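Local coordinates for protein L-Ribose isomerase (Acinetobacter, PDB 4Q0Q) that probably interconverts L-ribose and L-ribulose in a cobalt-bound cupin-type beta-barrel active site, at residues A[49-54]-A[74-79]; A[101-106]-A[212-217]; A[124-129]-A[189-194]. All coordinates share one frame; numbering follows the deposited sequence.

Contact 1 of 3, residues A[49-54]-A[74-79]. With RUU (alpha-L-ribulofuranose), chain D; QDK (L-ribulose), chain E.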
loop_
_atom_site.group_PDB
_atom_site.type_symbol
_atom_site.label_atom_id
_atom_site.label_comp_id
_atom_site.label_asym_id
_atom_site.label_seq_id
_atom_site.Cartn_x
_atom_site.Cartn_y
_atom_site.Cartn_z
ATOM N N ALA A 49 -8.001 -19.427 -12.369
ATOM C CA ALA A 49 -7.757 -17.991 -12.231
ATOM C C ALA A 49 -7.390 -17.303 -13.538
ATOM O O ALA A 49 -7.839 -16.192 -13.811
ATOM C CB ALA A 49 -6.655 -17.750 -11.187
ATOM N N GLY A 50 -6.557 -17.957 -14.337
ATOM C CA GLY A 50 -6.154 -17.396 -15.609
ATOM C C GLY A 50 -7.172 -17.783 -16.663
ATOM O O GLY A 50 -7.330 -18.958 -16.979
ATOM N N ILE A 51 -7.852 -16.785 -17.216
ATOM C CA ILE A 51 -8.889 -17.012 -18.213
ATOM C C ILE A 51 -8.511 -16.535 -19.612
ATOM O O ILE A 51 -8.089 -15.395 -19.800
ATOM C CB ILE A 51 -10.185 -16.292 -17.799
ATOM C CG1 ILE A 51 -10.575 -16.712 -16.380
ATOM C CG2 ILE A 51 -11.310 -16.610 -18.785
ATOM C CD1 ILE A 51 -11.655 -15.834 -15.763
ATOM N N VAL A 52 -8.667 -17.422 -20.590
ATOM C CA VAL A 52 -8.393 -17.106 -21.991
ATOM C C VAL A 52 -9.737 -17.392 -22.667
ATOM O O VAL A 52 -10.216 -18.526 -22.633
ATOM C CB VAL A 52 -7.298 -18.022 -22.577
ATOM C CG1 VAL A 52 -6.932 -17.558 -23.972
ATOM C CG2 VAL A 52 -6.068 -18.003 -21.682
ATOM N N PHE A 53 -10.348 -16.367 -23.263
ATOM C CA PHE A 53 -11.669 -16.519 -23.872
ATOM C C PHE A 53 -11.716 -17.074 -25.300
ATOM O O PHE A 53 -12.052 -16.360 -26.248
ATOM C CB PHE A 53 -12.425 -15.182 -23.811
ATOM C CG PHE A 53 -12.613 -14.644 -22.404
ATOM C CD1 PHE A 53 -11.633 -13.857 -21.807
ATOM C CD2 PHE A 53 -13.769 -14.930 -21.685
ATOM C CE1 PHE A 53 -11.803 -13.359 -20.510
ATOM C CE2 PHE A 53 -13.952 -14.439 -20.383
ATOM C CZ PHE A 53 -12.968 -13.652 -19.798
ATOM N N GLY A 54 -11.398 -18.356 -25.444
ATOM C CA GLY A 54 -11.430 -18.970 -26.758
ATOM C C GLY A 54 -10.081 -19.442 -27.247
ATOM O O GLY A 54 -9.059 -18.817 -26.972
ATOM N N MET A 74 -7.641 -12.699 -19.131
ATOM C CA MET A 74 -7.539 -11.954 -17.884
ATOM C C MET A 74 -7.397 -12.897 -16.710
ATOM O O MET A 74 -7.582 -14.108 -16.832
ATOM C CB MET A 74 -8.796 -11.116 -17.671
ATOM C CG MET A 74 -9.989 -11.944 -17.208
ATOM S SD MET A 74 -11.563 -11.080 -17.334
ATOM C CE MET A 74 -11.417 -9.916 -15.974
ATOM N N ILE A 75 -7.080 -12.322 -15.558
ATOM C CA ILE A 75 -6.942 -13.092 -14.347
ATOM C C ILE A 75 -7.998 -12.598 -13.370
ATOM O O ILE A 75 -8.280 -11.401 -13.302
ATOM C CB ILE A 75 -5.532 -12.920 -13.735
ATOM C CG1 ILE A 75 -4.531 -13.728 -14.563
ATOM C CG2 ILE A 75 -5.527 -13.349 -12.260
ATOM C CD1 ILE A 75 -3.105 -13.563 -14.136
ATOM N N ILE A 76 -8.598 -13.533 -12.645
ATOM C CA ILE A 76 -9.604 -13.201 -11.655
ATOM C C ILE A 76 -9.389 -14.036 -10.398
ATOM O O ILE A 76 -9.350 -15.266 -10.451
ATOM C CB ILE A 76 -11.033 -13.470 -12.169
ATOM C CG1 ILE A 76 -11.333 -12.584 -13.382
ATOM C CG2 ILE A 76 -12.040 -13.223 -11.046
ATOM C CD1 ILE A 76 -12.703 -12.811 -13.999
ATOM N N PHE A 77 -9.238 -13.352 -9.271
ATOM C CA PHE A 77 -9.066 -14.008 -7.985
ATOM C C PHE A 77 -10.331 -13.706 -7.199
ATOM O O PHE A 77 -10.554 -12.572 -6.787
ATOM C CB PHE A 77 -7.849 -13.448 -7.252
ATOM C CG PHE A 77 -6.535 -13.799 -7.899
ATOM C CD1 PHE A 77 -6.153 -15.132 -8.045
ATOM C CD2 PHE A 77 -5.668 -12.803 -8.331
ATOM C CE1 PHE A 77 -4.918 -15.465 -8.611
ATOM C CE2 PHE A 77 -4.434 -13.122 -8.896
ATOM C CZ PHE A 77 -4.059 -14.459 -9.035
ATOM N N GLU A 78 -11.159 -14.729 -7.013
ATOM C CA GLU A 78 -12.419 -14.587 -6.297
ATOM C C GLU A 78 -12.261 -14.847 -4.800
ATOM O O GLU A 78 -11.991 -15.977 -4.384
ATOM C CB GLU A 78 -13.437 -15.552 -6.909
ATOM C CG GLU A 78 -14.815 -15.540 -6.298
ATOM C CD GLU A 78 -15.764 -16.479 -7.024
ATOM O OE1 GLU A 78 -16.403 -16.050 -8.010
ATOM O OE2 GLU A 78 -15.860 -17.655 -6.612
ATOM N N SER A 79 -12.420 -13.802 -3.990
ATOM C CA SER A 79 -12.292 -13.955 -2.541
ATOM C C SER A 79 -13.640 -14.222 -1.884
ATOM O O SER A 79 -13.714 -14.716 -0.753
ATOM C CB SER A 79 -11.677 -12.696 -1.918
ATOM O OG SER A 79 -12.552 -11.587 -2.035
HETATM C C1 RUU D . -10.912 -17.120 -8.732
HETATM O O1 RUU D . -9.909 -17.637 -7.865
HETATM C C2 RUU D . -11.394 -18.168 -9.724
HETATM O O2 RUU D . -10.598 -18.131 -10.898
HETATM C C3 RUU D . -12.867 -18.020 -10.103
HETATM O O3 RUU D . -12.971 -17.488 -11.414
HETATM C C4 RUU D . -13.418 -19.447 -10.078
HETATM O O4 RUU D . -13.405 -19.988 -11.391
HETATM C C5 RUU D . -12.443 -20.231 -9.201
HETATM O O5 RUU D . -11.233 -19.459 -9.117
HETATM C C1 QDK E . -12.727 -17.489 -1.917
HETATM O O1 QDK E . -11.540 -18.116 -2.358
HETATM C C2 QDK E . -13.896 -18.417 -2.132
HETATM O O2 QDK E . -13.879 -19.556 -1.658
HETATM C C3 QDK E . -15.009 -18.008 -3.082
HETATM O O3 QDK E . -14.933 -18.783 -4.270
HETATM C C4 QDK E . -16.368 -18.214 -2.412
HETATM O O4 QDK E . -16.591 -19.599 -2.190
HETATM C C5 QDK E . -16.407 -17.459 -1.090
HETATM O O5 QDK E . -17.697 -17.559 -0.517
#
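The edge of the six-stranded antiparallel sheet is formed here, where the short outermost strand 50-52 pairs with 74-78 at 142° between their directions. Ile51 and Met74 make the hydrogen-bonded pair: Ile51 N gives to Met74 O at 2.7 Å, meeting the carbonyl almost head-on, and Met74 N returns a bond to Ile51 O at 2.8 Å. Two residues along each segment, Ala49 O accepts from Ile76 N at 3.0 Å and also receives a CA-H...O contact from Ile75, so two neighbouring residues share this carbonyl.

Side chains divide between two faces. On the face of Ile51 and Met74, the CD1 methyls of Ile51 and Ile76 meet at 3.7 Å. The thioether of Met74 reaches Phe53 because CG stands between the backbone N and the carbonyl carbon (chi1 76°) and the chain runs on extended about CB-CG (chi2 -166°). Its SD lies 3.8 Å from Phe53 CZ, near the ring plane, an edge-on Met-aromatic contact. Ile51 CG2 rests on one face of the same ring, which is therefore approached from two directions. Just before the strand, Ala49 CB packs 3.9 Å from Phe77 CE1, and Ile75 CG2 lies over one face of the Phe77 ring, toward its rim.

Beyond the pairing, Glu78 OE2 accepts a hydrogen bond from O3 of a bound L-ribulose at 2.8 Å. Helix 19-35 covers Ile75 and Phe77 through Trp25, Ala29 and Ala30, helix 248-254 meets Ile51, Phe53 and Ile76 through Ala250 and Arg254, and strand 101-108 continues the sheet beyond 74-78.

Contact 2 of 3, residues A[101-106]-A[212-217]. With RUU (alpha-L-ribulofuranose), chain C.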
loop_
_atom_site.group_PDB
_atom_site.type_symbol
_atom_site.label_atom_id
_atom_site.label_comp_id
_atom_site.label_asym_id
_atom_site.label_seq_id
_atom_site.Cartn_x
_atom_site.Cartn_y
_atom_site.Cartn_z
ATOM N N LEU A 101 -23.412 -11.987 -2.707
ATOM C CA LEU A 101 -22.257 -11.096 -2.664
ATOM C C LEU A 101 -21.018 -11.729 -3.286
ATOM O O LEU A 101 -20.606 -12.822 -2.887
ATOM C CB LEU A 101 -21.952 -10.723 -1.208
ATOM C CG LEU A 101 -23.044 -9.948 -0.452
ATOM C CD1 LEU A 101 -22.709 -9.874 1.038
ATOM C CD2 LEU A 101 -23.185 -8.555 -1.051
ATOM N N CYS A 102 -20.417 -11.032 -4.248
ATOM C CA CYS A 102 -19.218 -11.530 -4.913
ATOM C C CYS A 102 -18.127 -10.458 -4.932
ATOM O O CYS A 102 -18.357 -9.332 -5.379
ATOM C CB CYS A 102 -19.551 -11.967 -6.349
ATOM S SG CYS A 102 -18.192 -12.796 -7.241
ATOM N N ASP A 103 -16.942 -10.818 -4.436
ATOM C CA ASP A 103 -15.797 -9.905 -4.386
ATOM C C ASP A 103 -14.640 -10.593 -5.104
ATOM O O ASP A 103 -14.335 -11.749 -4.825
ATOM C CB ASP A 103 -15.401 -9.640 -2.926
ATOM C CG ASP A 103 -14.526 -8.408 -2.763
ATOM O OD1 ASP A 103 -13.583 -8.230 -3.558
ATOM O OD2 ASP A 103 -14.778 -7.616 -1.822
ATOM N N LYS A 104 -14.005 -9.902 -6.039
ATOM C CA LYS A 104 -12.889 -10.495 -6.747
ATOM C C LYS A 104 -11.941 -9.434 -7.272
ATOM O O LYS A 104 -12.325 -8.284 -7.478
ATOM C CB LYS A 104 -13.387 -11.366 -7.907
ATOM C CG LYS A 104 -13.914 -10.592 -9.106
ATOM C CD LYS A 104 -15.391 -10.894 -9.366
ATOM C CE LYS A 104 -16.266 -10.400 -8.221
ATOM N NZ LYS A 104 -17.726 -10.622 -8.462
ATOM N N LEU A 105 -10.687 -9.830 -7.464
ATOM C CA LEU A 105 -9.676 -8.935 -7.987
ATOM C C LEU A 105 -9.462 -9.349 -9.439
ATOM O O LEU A 105 -9.261 -10.530 -9.727
ATOM C CB LEU A 105 -8.373 -9.090 -7.208
ATOM C CG LEU A 105 -7.346 -8.006 -7.519
ATOM C CD1 LEU A 105 -7.879 -6.665 -7.014
ATOM C CD2 LEU A 105 -6.006 -8.345 -6.869
ATOM N N MET A 106 -9.523 -8.385 -10.349
ATOM C CA MET A 106 -9.337 -8.683 -11.758
ATOM C C MET A 106 -8.071 -8.011 -12.263
ATOM O O MET A 106 -7.826 -6.836 -11.996
ATOM C CB MET A 106 -10.564 -8.221 -12.556
ATOM C CG MET A 106 -11.870 -8.850 -12.053
ATOM S SD MET A 106 -13.331 -8.501 -13.080
ATOM C CE MET A 106 -13.514 -6.755 -12.815
ATOM N N VAL A 212 -5.530 -3.361 -12.418
ATOM C CA VAL A 212 -5.968 -4.159 -11.282
ATOM C C VAL A 212 -7.237 -3.512 -10.752
ATOM O O VAL A 212 -7.220 -2.365 -10.288
ATOM C CB VAL A 212 -4.898 -4.207 -10.150
ATOM C CG1 VAL A 212 -5.363 -5.127 -9.030
ATOM C CG2 VAL A 212 -3.560 -4.698 -10.703
ATOM N N VAL A 213 -8.340 -4.239 -10.827
ATOM C CA VAL A 213 -9.605 -3.700 -10.373
ATOM C C VAL A 213 -10.384 -4.654 -9.485
ATOM O O VAL A 213 -10.425 -5.866 -9.715
ATOM C CB VAL A 213 -10.475 -3.256 -11.593
ATOM C CG1 VAL A 213 -10.398 -4.297 -12.688
ATOM C CG2 VAL A 213 -11.929 -3.038 -11.176
ATOM N N ARG A 214 -10.980 -4.093 -8.443
ATOM C CA ARG A 214 -11.785 -4.873 -7.532
ATOM C C ARG A 214 -13.252 -4.790 -7.947
ATOM O O ARG A 214 -13.825 -3.702 -8.061
ATOM C CB ARG A 214 -11.654 -4.360 -6.090
ATOM C CG ARG A 214 -12.586 -5.109 -5.119
ATOM C CD ARG A 214 -12.657 -4.447 -3.747
ATOM N NE ARG A 214 -11.357 -4.410 -3.082
ATOM C CZ ARG A 214 -11.033 -5.144 -2.021
ATOM N NH1 ARG A 214 -9.823 -5.038 -1.493
ATOM N NH2 ARG A 214 -11.919 -5.976 -1.484
ATOM N N GLU A 215 -13.862 -5.941 -8.182
ATOM C CA GLU A 215 -15.267 -5.957 -8.525
ATOM C C GLU A 215 -16.066 -6.398 -7.307
ATOM O O GLU A 215 -15.724 -7.380 -6.645
ATOM C CB GLU A 215 -15.544 -6.927 -9.670
ATOM C CG GLU A 215 -17.022 -7.062 -9.977
ATOM C CD GLU A 215 -17.301 -8.072 -11.062
ATOM O OE1 GLU A 215 -16.936 -7.797 -12.224
ATOM O OE2 GLU A 215 -17.877 -9.138 -10.755
ATOM N N VAL A 216 -17.112 -5.646 -6.998
ATOM C CA VAL A 216 -18.004 -5.984 -5.898
ATOM C C VAL A 216 -19.353 -6.097 -6.592
ATOM O O VAL A 216 -19.853 -5.117 -7.150
ATOM C CB VAL A 216 -18.050 -4.881 -4.817
ATOM C CG1 VAL A 216 -19.203 -5.146 -3.863
ATOM C CG2 VAL A 216 -16.737 -4.863 -4.030
ATOM N N SER A 217 -19.938 -7.289 -6.568
ATOM C CA SER A 217 -21.194 -7.501 -7.265
ATOM C C SER A 217 -22.084 -8.524 -6.592
ATOM O O SER A 217 -21.743 -9.057 -5.536
ATOM C CB SER A 217 -20.893 -7.986 -8.674
ATOM O OG SER A 217 -20.427 -9.322 -8.634
HETATM C C1 RUU C . -16.631 -8.677 -15.101
HETATM O O1 RUU C . -17.462 -7.937 -15.989
HETATM C C2 RUU C . -16.949 -10.153 -15.172
HETATM O O2 RUU C . -18.325 -10.370 -14.888
HETATM C C3 RUU C . -16.100 -11.043 -14.277
HETATM O O3 RUU C . -16.754 -11.255 -13.037
HETATM C C4 RUU C . -16.057 -12.351 -15.075
HETATM O O4 RUU C . -17.245 -13.091 -14.817
HETATM C C5 RUU C . -16.080 -11.882 -16.526
HETATM O O5 RUU C . -16.702 -10.585 -16.518
#
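Strands 101-106 and 212-217 run antiparallel, with 161° between their directions and axes 4.7 Å apart, in a regular register confirmed by paired N-H...O bonds at Cys102-Ser217, Lys104-Glu215 and Met106-Val213.

On the face of Lys104 and Glu215, the two chains cross, and Lys104 NZ approaches Glu215 OE2 at 2.7 Å in a modelled salt bridge; the ammonium position is less certain. Glu215 is extended, with CG anti to its backbone N (chi1 175°), which carries the carboxylate out to the bound alpha-L-ribulofuranose. There OE2 takes a weak hydrogen bond from the sugar O3 at 3.3 Å. The methyl of Met106 bends across the same carboxylate, CE lying 3.6 Å from Glu215 OE1, and its SD is 3.9 Å from sugar C1. This face thus lines the sugar pocket, and Lys122 and Glu222 also bind the sugar.

The Asp103 and Arg214 face has different chemistry. Asp103 OD2 sits in the guanidinium plane at its edge, 3.3 Å from Arg214 NH2, but the carboxylate is turned 78° to that plane and the bond is weak. Stronger partners are Tyr38 for Asp103 and Glu127 of the second subunit for Arg214. Farther along, Leu105 CD1 packs 3.6 Å from Val212 CG1. Strand 73-82 flanks 101-106, and strand 124-130 flanks 212-217, placing this pair in the middle of the sheet.

Contact 3 of 3, residues A[124-129]-A[189-194]. With CO (cobalt (II) ion), chain B; RUU (alpha-L-ribulofuranose), chain C.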
loop_
_atom_site.group_PDB
_atom_site.type_symbol
_atom_site.label_atom_id
_atom_site.label_comp_id
_atom_site.label_asym_id
_atom_site.label_seq_id
_atom_site.Cartn_x
_atom_site.Cartn_y
_atom_site.Cartn_z
ATOM N N GLU A 124 -22.801 -5.546 -11.166
ATOM C CA GLU A 124 -21.446 -5.370 -10.657
ATOM C C GLU A 124 -21.047 -3.910 -10.475
ATOM O O GLU A 124 -21.738 -3.001 -10.936
ATOM C CB GLU A 124 -20.425 -6.077 -11.578
ATOM C CG GLU A 124 -20.861 -6.229 -13.032
ATOM C CD GLU A 124 -19.853 -6.971 -13.919
ATOM O OE1 GLU A 124 -18.848 -6.366 -14.349
ATOM O OE2 GLU A 124 -20.071 -8.166 -14.192
ATOM N N SER A 125 -19.939 -3.696 -9.770
ATOM C CA SER A 125 -19.404 -2.357 -9.537
ATOM C C SER A 125 -17.887 -2.469 -9.645
ATOM O O SER A 125 -17.326 -3.524 -9.358
ATOM C CB SER A 125 -19.789 -1.841 -8.149
ATOM O OG SER A 125 -19.136 -2.567 -7.127
ATOM N N TYR A 126 -17.226 -1.384 -10.042
ATOM C CA TYR A 126 -15.776 -1.389 -10.203
ATOM C C TYR A 126 -15.038 -0.363 -9.361
ATOM O O TYR A 126 -15.495 0.767 -9.174
ATOM C CB TYR A 126 -15.391 -1.147 -11.669
ATOM C CG TYR A 126 -16.206 -1.925 -12.669
ATOM C CD1 TYR A 126 -16.373 -3.301 -12.541
ATOM C CD2 TYR A 126 -16.816 -1.281 -13.746
ATOM C CE1 TYR A 126 -17.136 -4.021 -13.462
ATOM C CE2 TYR A 126 -17.576 -1.984 -14.670
ATOM C CZ TYR A 126 -17.733 -3.355 -14.524
ATOM O OH TYR A 126 -18.482 -4.053 -15.442
ATOM N N GLU A 127 -13.877 -0.784 -8.876
ATOM C CA GLU A 127 -12.989 0.045 -8.085
ATOM C C GLU A 127 -11.593 -0.236 -8.631
ATOM O O GLU A 127 -11.059 -1.329 -8.434
ATOM C CB GLU A 127 -13.055 -0.354 -6.611
ATOM C CG GLU A 127 -12.105 0.411 -5.700
ATOM C CD GLU A 127 -12.090 -0.142 -4.278
ATOM O OE1 GLU A 127 -13.165 -0.501 -3.765
ATOM O OE2 GLU A 127 -11.004 -0.203 -3.669
ATOM N N VAL A 128 -11.016 0.740 -9.330
ATOM C CA VAL A 128 -9.681 0.585 -9.894
ATOM C C VAL A 128 -8.648 0.712 -8.782
ATOM O O VAL A 128 -8.668 1.674 -8.012
ATOM C CB VAL A 128 -9.401 1.649 -10.989
ATOM C CG1 VAL A 128 -7.952 1.511 -11.520
ATOM C CG2 VAL A 128 -10.404 1.491 -12.127
ATOM N N VAL A 129 -7.758 -0.269 -8.691
ATOM C CA VAL A 129 -6.729 -0.265 -7.664
ATOM C C VAL A 129 -5.389 0.205 -8.218
ATOM O O VAL A 129 -4.678 0.979 -7.580
ATOM C CB VAL A 129 -6.563 -1.669 -7.047
ATOM C CG1 VAL A 129 -5.554 -1.623 -5.894
ATOM C CG2 VAL A 129 -7.914 -2.184 -6.566
ATOM N N PRO A 189 -15.256 7.541 -7.917
ATOM C CA PRO A 189 -16.429 7.014 -7.220
ATOM C C PRO A 189 -16.641 5.596 -7.765
ATOM O O PRO A 189 -16.204 5.285 -8.878
ATOM C CB PRO A 189 -17.548 7.955 -7.671
ATOM C CG PRO A 189 -16.836 9.239 -7.941
ATOM C CD PRO A 189 -15.574 8.789 -8.633
ATOM N N LYS A 190 -17.286 4.735 -6.987
ATOM C CA LYS A 190 -17.560 3.371 -7.441
ATOM C C LYS A 190 -18.416 3.465 -8.706
ATOM O O LYS A 190 -19.314 4.296 -8.780
ATOM C CB LYS A 190 -18.334 2.607 -6.365
ATOM C CG LYS A 190 -17.521 2.197 -5.147
ATOM C CD LYS A 190 -16.788 0.888 -5.389
ATOM C CE LYS A 190 -16.369 0.247 -4.076
ATOM N NZ LYS A 190 -15.635 -1.042 -4.253
ATOM N N PHE A 191 -18.143 2.624 -9.697
ATOM C CA PHE A 191 -18.920 2.645 -10.931
ATOM C C PHE A 191 -19.800 1.397 -11.013
ATOM O O PHE A 191 -19.301 0.276 -10.960
ATOM C CB PHE A 191 -17.987 2.692 -12.148
ATOM C CG PHE A 191 -18.706 2.924 -13.450
ATOM C CD1 PHE A 191 -19.158 4.195 -13.795
ATOM C CD2 PHE A 191 -18.945 1.868 -14.327
ATOM C CE1 PHE A 191 -19.843 4.409 -15.000
ATOM C CE2 PHE A 191 -19.625 2.071 -15.528
ATOM C CZ PHE A 191 -20.075 3.344 -15.864
ATOM N N VAL A 192 -21.107 1.593 -11.161
ATOM C CA VAL A 192 -22.049 0.477 -11.227
ATOM C C VAL A 192 -22.425 0.013 -12.648
ATOM O O VAL A 192 -22.730 0.818 -13.524
ATOM C CB VAL A 192 -23.353 0.832 -10.446
ATOM C CG1 VAL A 192 -24.402 -0.267 -10.602
ATOM C CG2 VAL A 192 -23.028 1.039 -8.970
ATOM N N MET A 193 -22.382 -1.296 -12.862
ATOM C CA MET A 193 -22.758 -1.884 -14.146
ATOM C C MET A 193 -23.983 -2.744 -13.860
ATOM O O MET A 193 -23.870 -3.876 -13.380
ATOM C CB MET A 193 -21.626 -2.748 -14.719
ATOM C CG MET A 193 -21.920 -3.347 -16.108
ATOM S SD MET A 193 -22.265 -2.118 -17.412
ATOM C CE MET A 193 -20.712 -1.259 -17.512
ATOM N N HIS A 194 -25.161 -2.189 -14.131
ATOM C CA HIS A 194 -26.405 -2.906 -13.879
ATOM C C HIS A 194 -26.524 -4.164 -14.717
ATOM O O HIS A 194 -25.981 -4.249 -15.823
ATOM C CB HIS A 194 -27.612 -2.005 -14.149
ATOM C CG HIS A 194 -27.789 -0.915 -13.138
ATOM N ND1 HIS A 194 -27.969 -1.169 -11.794
ATOM C CD2 HIS A 194 -27.799 0.432 -13.272
ATOM C CE1 HIS A 194 -28.081 -0.024 -11.144
ATOM N NE2 HIS A 194 -27.982 0.963 -12.016
HETATM CO CO CO B . -19.561 -8.880 -16.139
HETATM C C1 RUU C . -16.631 -8.677 -15.101
HETATM O O1 RUU C . -17.462 -7.937 -15.989
HETATM C C2 RUU C . -16.949 -10.153 -15.172
HETATM O O2 RUU C . -18.325 -10.370 -14.888
HETATM C C3 RUU C . -16.100 -11.043 -14.277
HETATM O O3 RUU C . -16.754 -11.255 -13.037
HETATM C C4 RUU C . -16.057 -12.351 -15.075
HETATM O O4 RUU C . -17.245 -13.091 -14.817
HETATM C C5 RUU C . -16.080 -11.882 -16.526
HETATM O O5 RUU C . -16.702 -10.585 -16.518
HETATM O O HOH W 1 -16.061 -2.118 -6.605
HETATM O O HOH W 2 -14.771 3.339 -10.167
#
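With CG anti to the carbonyl carbon (chi1 -44°), the Tyr126 ring leans back along its own strand toward Glu124, while Met193 CG, anti to its backbone N, runs out beside the glutamate. Tyr126 OH donates to Glu124 OE1 at 2.6 Å; OE1 lies at the edge of the tyrosine ring, in its plane, while the hydroxyl meets it on the anti side, 31° out of the carboxylate plane. This bond helps fix the turn of the carboxylate, whose OE2 binds the cobalt ion at 2.1 Å. Alpha-L-ribulofuranose chelates the metal through O1 and O2, and His117, His119 and His199 complete the site, a three-histidine, one-glutamate set as in cupins. Tyr126 is thus a second-shell residue. Its hydroxyl oxygen touches Met193 CB at 3.5 Å, and its CD2 meets the edge of the Phe191 ring, CD2 to CD2 at 3.8 Å.

Beneath these side chains, Met193 N bonds to Glu124 O at 2.7 Å with a nearly straight N-H...O angle of 174°. Next along from the Tyr126-Phe191 pair, Lys190 NZ meets the anti lone pair of Glu127 OE1 at 2.6 Å in a salt bridge. One water joins Lys190 NZ to Ser125 OG, which also bonds to Val216 O. Both charges have second partners in the second subunit, Asp103 for Lys190 and Arg214 for Glu127.

Strand 211-217 lies beside 124-129 in the sheet; strand 132-137 packs on Tyr126 and Met193, strand 180-185 on Tyr126 and Phe191.

All three contacts belong to one antiparallel sheet. Contact 2 is central, while contacts 1 and 3 take in the two outermost strands of the sheet within this chain; contact 2 touches both others, through strands 73-82 and 124-130, and the loop it closes holds contact 3, while contacts 1 and 3 lie about 18 Å apart between centres. Contacts 1 and 2 are wholly buried, whereas contact 3 has several partly exposed residues. Chemistry follows place: contact 1 is mostly apolar, with sugars bordering its strand, and contacts 2 and 3 share one sugar, the former giving Glu215 and the latter the metal ligand Glu124. Away from that sugar, contacts 2 and 3 carry charged groups that form salt bridges with the second subunit.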